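Local coordinates for protein ethylbenzene dehydrogenase alpha-subunit (Aromatoleum aromaticum, PDB 2IVF) that belongs to the molybdopterin oxidoreductase family and holds a molybdenum atom, two pterin guanine dinucleotide ligands and an iron-sulfur cluster, at residues A[350-355]-A[369-374]; A[327-332]-A[810-815]. One frame throughout, in Å; residues are numbered along the deposited sequence.

Contact 1. Residues A[350-355]-A[369-374]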
loop_
_atom_site.group_PDB
_atom_site.type_symbol
_atom_site.label_atom_id
_atom_site.label_comp_id
_atom_site.label_asym_id
_atom_site.label_seq_id
_atom_site.Cartn_x
_atom_site.Cartn_y
_atom_site.Cartn_z
ATOM N N GLY A 350 -4.918 29.219 -51.462
ATOM C CA GLY A 350 -6.300 29.438 -51.046
ATOM C C GLY A 350 -7.099 28.176 -50.798
ATOM O O GLY A 350 -8.310 28.199 -50.915
ATOM N N GLY A 351 -6.431 27.083 -50.432
ATOM C CA GLY A 351 -7.112 25.859 -50.037
ATOM C C GLY A 351 -7.398 25.800 -48.540
ATOM O O GLY A 351 -7.602 26.817 -47.867
ATOM N N GLU A 352 -7.373 24.591 -48.001
ATOM C CA GLU A 352 -7.731 24.386 -46.605
ATOM C C GLU A 352 -6.689 24.936 -45.636
ATOM O O GLU A 352 -5.482 24.862 -45.868
ATOM C CB GLU A 352 -7.948 22.910 -46.315
ATOM C CG GLU A 352 -9.073 22.292 -47.122
ATOM C CD GLU A 352 -9.134 20.789 -46.917
ATOM O OE1 GLU A 352 -8.448 20.296 -46.001
ATOM O OE2 GLU A 352 -9.845 20.108 -47.694
ATOM N N ALA A 353 -7.200 25.465 -44.537
ATOM C CA ALA A 353 -6.406 26.066 -43.494
ATOM C C ALA A 353 -5.596 25.028 -42.741
ATOM O O ALA A 353 -4.566 25.360 -42.163
ATOM C CB ALA A 353 -7.332 26.811 -42.519
ATOM N N LYS A 354 -6.087 23.789 -42.730
ATOM C CA LYS A 354 -5.464 22.712 -41.998
ATOM C C LYS A 354 -4.814 21.707 -42.948
ATOM O O LYS A 354 -4.515 20.600 -42.550
ATOM C CB LYS A 354 -6.492 22.063 -41.070
ATOM C CG LYS A 354 -6.969 23.040 -39.967
ATOM C CD LYS A 354 -7.182 22.383 -38.645
ATOM C CE LYS A 354 -8.452 21.560 -38.591
ATOM N NZ LYS A 354 -8.540 20.835 -37.297
ATOM N N GLN A 355 -4.604 22.100 -44.209
ATOM C CA GLN A 355 -3.794 21.312 -45.117
ATOM C C GLN A 355 -2.355 21.799 -44.987
ATOM O O GLN A 355 -2.040 22.967 -45.236
ATOM C CB GLN A 355 -4.294 21.424 -46.551
ATOM C CG GLN A 355 -3.405 20.722 -47.600
ATOM C CD GLN A 355 -3.311 19.210 -47.396
ATOM O OE1 GLN A 355 -4.281 18.490 -47.611
ATOM N NE2 GLN A 355 -2.147 18.731 -47.002
ATOM N N ALA A 369 1.114 17.357 -47.302
ATOM C CA ALA A 369 1.108 16.229 -46.381
ATOM C C ALA A 369 -0.357 15.771 -46.231
ATOM O O ALA A 369 -1.260 16.588 -45.954
ATOM C CB ALA A 369 1.693 16.640 -45.031
ATOM N N SER A 370 -0.598 14.477 -46.444
ATOM C CA SER A 370 -1.962 13.977 -46.443
ATOM C C SER A 370 -2.578 14.100 -45.061
ATOM O O SER A 370 -1.955 13.750 -44.059
ATOM C CB SER A 370 -2.027 12.538 -46.936
ATOM O OG SER A 370 -3.255 11.922 -46.573
ATOM N N ARG A 371 -3.816 14.585 -45.036
ATOM C CA ARG A 371 -4.635 14.617 -43.838
ATOM C C ARG A 371 -5.310 13.284 -43.535
ATOM O O ARG A 371 -5.869 13.123 -42.461
ATOM C CB ARG A 371 -5.732 15.661 -43.965
ATOM C CG ARG A 371 -5.215 17.070 -44.243
ATOM C CD ARG A 371 -6.282 18.107 -44.047
ATOM N NE ARG A 371 -6.730 18.188 -42.661
ATOM C CZ ARG A 371 -7.978 17.991 -42.246
ATOM N NH1 ARG A 371 -8.947 17.705 -43.102
ATOM N NH2 ARG A 371 -8.257 18.093 -40.960
ATOM N N GLY A 372 -5.265 12.341 -44.475
ATOM C CA GLY A 372 -6.067 11.123 -44.381
ATOM C C GLY A 372 -5.289 9.879 -44.038
ATOM O O GLY A 372 -5.864 8.899 -43.551
ATOM N N THR A 373 -3.986 9.895 -44.273
ATOM C CA THR A 373 -3.142 8.773 -43.904
ATOM C C THR A 373 -1.735 9.280 -43.550
ATOM O O THR A 373 -1.315 10.351 -43.994
ATOM C CB THR A 373 -3.025 7.735 -45.066
ATOM O OG1 THR A 373 -2.249 6.621 -44.632
ATOM C CG2 THR A 373 -2.346 8.322 -46.265
ATOM N N LEU A 374 -1.022 8.497 -42.766
ATOM C CA LEU A 374 0.353 8.812 -42.430
ATOM C C LEU A 374 1.319 8.142 -43.393
ATOM O O LEU A 374 2.518 8.352 -43.321
ATOM C CB LEU A 374 0.680 8.340 -41.015
ATOM C CG LEU A 374 -0.158 8.880 -39.855
ATOM C CD1 LEU A 374 0.245 8.149 -38.569
ATOM C CD2 LEU A 374 0.001 10.392 -39.702
HETATM O O HOH W 1 -8.851 17.761 -46.537
HETATM O O HOH W 2 -4.571 18.844 -40.528
HETATM O O HOH W 3 -7.000 18.041 -38.295
HETATM O O HOH W 4 -4.985 15.770 -47.618
#
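Gln355 and Arg371 mark the nearest backbone approach of residues 350-355 and 369-374, their CA atoms 6.9 Å apart, and no backbone-to-backbone hydrogen bond joins the two segments. The first segment leaves helix 345-349 at Gly350, where phi is positive, and folds into a type I beta turn from Glu352 to Gln355; its closing bond, Gln355 N to Glu352 O, is weak. The direct hydrogen bond between the segments runs from a side chain: Gln355 NE2 donates to Ala369 O at 2.5 Å, shorter than usual for N-H...O and of doubtful exact value. CG of Gln355 is anti to the backbone N (chi1 174°), and a bend at chi2 (63°) brings the amide end to Ala369 O. Its OE1 accepts from a water that in turn accepts from Arg371 N. Topologically, the contact brackets the 356-360 and 365-369 strand pair, joining the turn before the first strand to the loop after the second. In that loop Ser370 OG accepts from Gly372 N at 2.9 Å, an ST turn, and from Thr373 N. The Arg371 side chain, bent at chi3, passes the beta turn, CD lying 3.4 Å from Lys354 O. Glu352 OE1 lies 3.9 Å from Arg371 NH1, a long salt bridge of charges alone: the oxygen is well out of the guanidinium plane and no N-H points at it. A water links them, weakly on the arginine side. Three waters lie in that plane at its edge, while Asp521 supplies a further salt bridge to NH1. Lys354 NZ, 4.6 Å from Arg371 NH2, is paired with Glu950.

Contact 2. Residues A[327-332]-A[810-815]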
loop_
_atom_site.group_PDB
_atom_site.type_symbol
_atom_site.label_atom_id
_atom_site.label_comp_id
_atom_site.label_asym_id
_atom_site.label_seq_id
_atom_site.Cartn_x
_atom_site.Cartn_y
_atom_site.Cartn_z
ATOM N N GLU A 327 7.010 9.917 -40.766
ATOM C CA GLU A 327 5.667 9.384 -41.011
ATOM C C GLU A 327 4.693 9.776 -39.907
ATOM O O GLU A 327 3.554 10.188 -40.192
ATOM C CB GLU A 327 5.781 7.862 -41.174
ATOM C CG GLU A 327 4.525 7.045 -41.119
ATOM C CD GLU A 327 4.878 5.560 -41.060
ATOM O OE1 GLU A 327 5.284 5.022 -42.123
ATOM O OE2 GLU A 327 4.783 4.959 -39.957
ATOM N N GLN A 328 5.137 9.668 -38.659
ATOM C CA GLN A 328 4.258 9.646 -37.521
ATOM C C GLN A 328 4.005 11.005 -36.923
ATOM O O GLN A 328 3.048 11.160 -36.185
ATOM C CB GLN A 328 4.812 8.732 -36.412
ATOM C CG GLN A 328 4.894 7.253 -36.732
ATOM C CD GLN A 328 3.527 6.590 -36.707
ATOM O OE1 GLN A 328 2.796 6.713 -35.733
ATOM N NE2 GLN A 328 3.166 5.917 -37.793
ATOM N N THR A 329 4.856 11.982 -37.231
ATOM C CA THR A 329 4.889 13.218 -36.463
ATOM C C THR A 329 4.886 14.458 -37.330
ATOM O O THR A 329 4.941 14.378 -38.549
ATOM C CB THR A 329 6.140 13.315 -35.568
ATOM O OG1 THR A 329 7.245 13.704 -36.393
ATOM C CG2 THR A 329 6.434 11.998 -34.843
ATOM N N ASP A 330 4.796 15.602 -36.651
ATOM C CA ASP A 330 4.801 16.882 -37.304
ATOM C C ASP A 330 6.218 17.366 -37.551
ATOM O O ASP A 330 6.390 18.431 -38.115
ATOM C CB ASP A 330 3.974 17.915 -36.530
ATOM C CG ASP A 330 4.565 18.294 -35.183
ATOM O OD1 ASP A 330 5.373 17.507 -34.625
ATOM O OD2 ASP A 330 4.199 19.398 -34.682
ATOM N N LEU A 331 7.230 16.579 -37.169
ATOM C CA LEU A 331 8.608 17.035 -37.329
ATOM C C LEU A 331 8.967 17.445 -38.769
ATOM O O LEU A 331 9.727 18.378 -38.964
ATOM C CB LEU A 331 9.631 16.030 -36.747
ATOM C CG LEU A 331 9.591 15.700 -35.248
ATOM C CD1 LEU A 331 10.956 15.130 -34.846
ATOM C CD2 LEU A 331 9.205 16.849 -34.380
ATOM N N PRO A 332 8.460 16.735 -39.796
ATOM C CA PRO A 332 8.713 17.243 -41.157
ATOM C C PRO A 332 7.739 18.303 -41.691
ATOM O O PRO A 332 7.895 18.715 -42.825
ATOM C CB PRO A 332 8.590 15.979 -42.010
ATOM C CG PRO A 332 7.572 15.202 -41.310
ATOM C CD PRO A 332 7.816 15.401 -39.836
ATOM N N ARG A 810 -2.909 16.196 -37.782
ATOM C CA ARG A 810 -3.218 14.774 -38.028
ATOM C C ARG A 810 -2.078 13.823 -37.670
ATOM O O ARG A 810 -2.114 12.629 -37.979
ATOM C CB ARG A 810 -3.667 14.528 -39.452
ATOM C CG ARG A 810 -5.071 15.043 -39.736
ATOM C CD ARG A 810 -6.153 14.124 -39.109
ATOM N NE ARG A 810 -7.457 14.803 -39.073
ATOM C CZ ARG A 810 -8.352 14.755 -40.047
ATOM N NH1 ARG A 810 -8.113 14.059 -41.137
ATOM N NH2 ARG A 810 -9.499 15.422 -39.942
ATOM N N ARG A 811 -1.068 14.373 -37.017
ATOM C CA ARG A 811 0.103 13.623 -36.619
ATOM C C ARG A 811 0.399 13.777 -35.146
ATOM O O ARG A 811 -0.269 14.522 -34.427
ATOM C CB ARG A 811 1.295 14.064 -37.453
ATOM C CG ARG A 811 1.130 13.690 -38.910
ATOM C CD ARG A 811 1.652 14.739 -39.892
ATOM N NE ARG A 811 1.636 14.090 -41.192
ATOM C CZ ARG A 811 0.555 13.934 -41.953
ATOM N NH1 ARG A 811 -0.602 14.487 -41.614
ATOM N NH2 ARG A 811 0.653 13.270 -43.093
ATOM N N ALA A 812 1.355 12.978 -34.665
ATOM C CA ALA A 812 1.805 13.103 -33.287
ATOM C C ALA A 812 2.562 14.426 -33.313
ATOM O O ALA A 812 3.538 14.549 -34.030
ATOM C CB ALA A 812 2.682 11.975 -32.899
ATOM N N GLN A 813 2.086 15.388 -32.543
ATOM C CA GLN A 813 2.352 16.780 -32.819
ATOM C C GLN A 813 3.132 17.420 -31.697
ATOM O O GLN A 813 2.613 17.607 -30.623
ATOM C CB GLN A 813 1.051 17.509 -33.015
ATOM C CG GLN A 813 1.263 18.919 -33.439
ATOM C CD GLN A 813 -0.001 19.638 -33.767
ATOM O OE1 GLN A 813 -0.992 19.011 -34.147
ATOM N NE2 GLN A 813 0.022 20.965 -33.651
ATOM N N PHE A 814 4.404 17.697 -31.963
ATOM C CA PHE A 814 5.277 18.362 -31.010
ATOM C C PHE A 814 5.312 19.860 -31.076
ATOM O O PHE A 814 5.744 20.470 -30.105
ATOM C CB PHE A 814 6.651 17.774 -31.129
ATOM C CG PHE A 814 6.637 16.327 -30.832
ATOM C CD1 PHE A 814 6.616 15.897 -29.527
ATOM C CD2 PHE A 814 6.497 15.410 -31.838
ATOM C CE1 PHE A 814 6.508 14.579 -29.221
ATOM C CE2 PHE A 814 6.391 14.079 -31.530
ATOM C CZ PHE A 814 6.412 13.666 -30.212
ATOM N N TYR A 815 4.855 20.431 -32.190
ATOM C CA TYR A 815 4.757 21.883 -32.332
ATOM C C TYR A 815 3.311 22.360 -32.176
ATOM O O TYR A 815 2.462 22.059 -33.021
ATOM C CB TYR A 815 5.382 22.293 -33.654
ATOM C CG TYR A 815 5.573 23.776 -33.830
ATOM C CD1 TYR A 815 6.402 24.498 -32.985
ATOM C CD2 TYR A 815 4.949 24.451 -34.845
ATOM C CE1 TYR A 815 6.569 25.889 -33.150
ATOM C CE2 TYR A 815 5.110 25.812 -35.006
ATOM C CZ TYR A 815 5.927 26.525 -34.172
ATOM O OH TYR A 815 6.102 27.894 -34.361
HETATM O O HOH W 5 2.879 11.130 -42.776
HETATM O O HOH W 6 4.443 13.317 -40.972
#
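Thr329 and Ala812 form a single beta bridge, with CA atoms 4.4 Å apart, just where residues 327-332 leave the end of helix 322-328. Two backbone hydrogen bonds define it: Ala812 N to Gln328 O at 2.9 Å, nearly straight at 163°, and Asp330 N to Ala812 O at 3.1 Å, more bent. Ala812 O also receives a CA-H...O contact from Thr329. Side-chain hydrogen bonding then continues the pairing through Asp330, whose carboxylate takes two successive amides of the facing loop. Phe814 N reaches Asp330 OD1 from above the carboxylate plane at 2.8 Å, and Tyr815 N meets the syn lone pair of Asp330 OD2 at 2.8 Å. With chi1 at 67°, Asp330 CG sits between its own N and carbonyl carbon, directed at these donors. Thr329 OG1 accepts from Leu331 N, an ST turn that shapes the exit from the helix, and Val325 O is its partner within the helix. Water-mediated links involve Arg811, whose aliphatic part runs alongside Thr329, Arg811 CD to Thr329 O 3.6 Å. One water, in the guanidinium plane at its edge, connects NE to Thr329 O; another connects NH2 to Glu327 O, and NH2 also reaches Ser370 O. Apolar packing centres on Phe814: Thr329 CG2 touches the ring edge at CE2, 3.9 Å away and in plane, while Leu331 CD2 approaches Phe814 CD2 obliquely at 4.0 Å. Helix 454-467 packs against the Thr329, Leu331 and Phe814 side chains, helix 401-408 against Asp330, Leu331 and Tyr815, and strand 356-360 meets Arg811 through Phe358.

Overall arrangement
Contact 1 is nested within the chain loop closed by contact 2, whose segments are 478 residues apart in sequence; the two centres lie 13 Å apart. They meet directly: Arg810 NH1 lies 2.8 Å from Arg371 O and Arg811 NH2 lies 2.8 Å from Ser370 O, both probable hydrogen bonds, so successive arginines of 810-815 reach successive carbonyls of 369-374. Leu374 adds packing, its O 3.3 Å from Glu327 CG. Asp521 pairs with both Arg371 and Arg810, a charge common to the two sites. Contact 1 is a surface contact, its centre about 33 Å from the centre of the chain; contact 2 is buried, its centre about 25 Å from that point. Neither contributes a residue to the iron-sulfur cluster pocket.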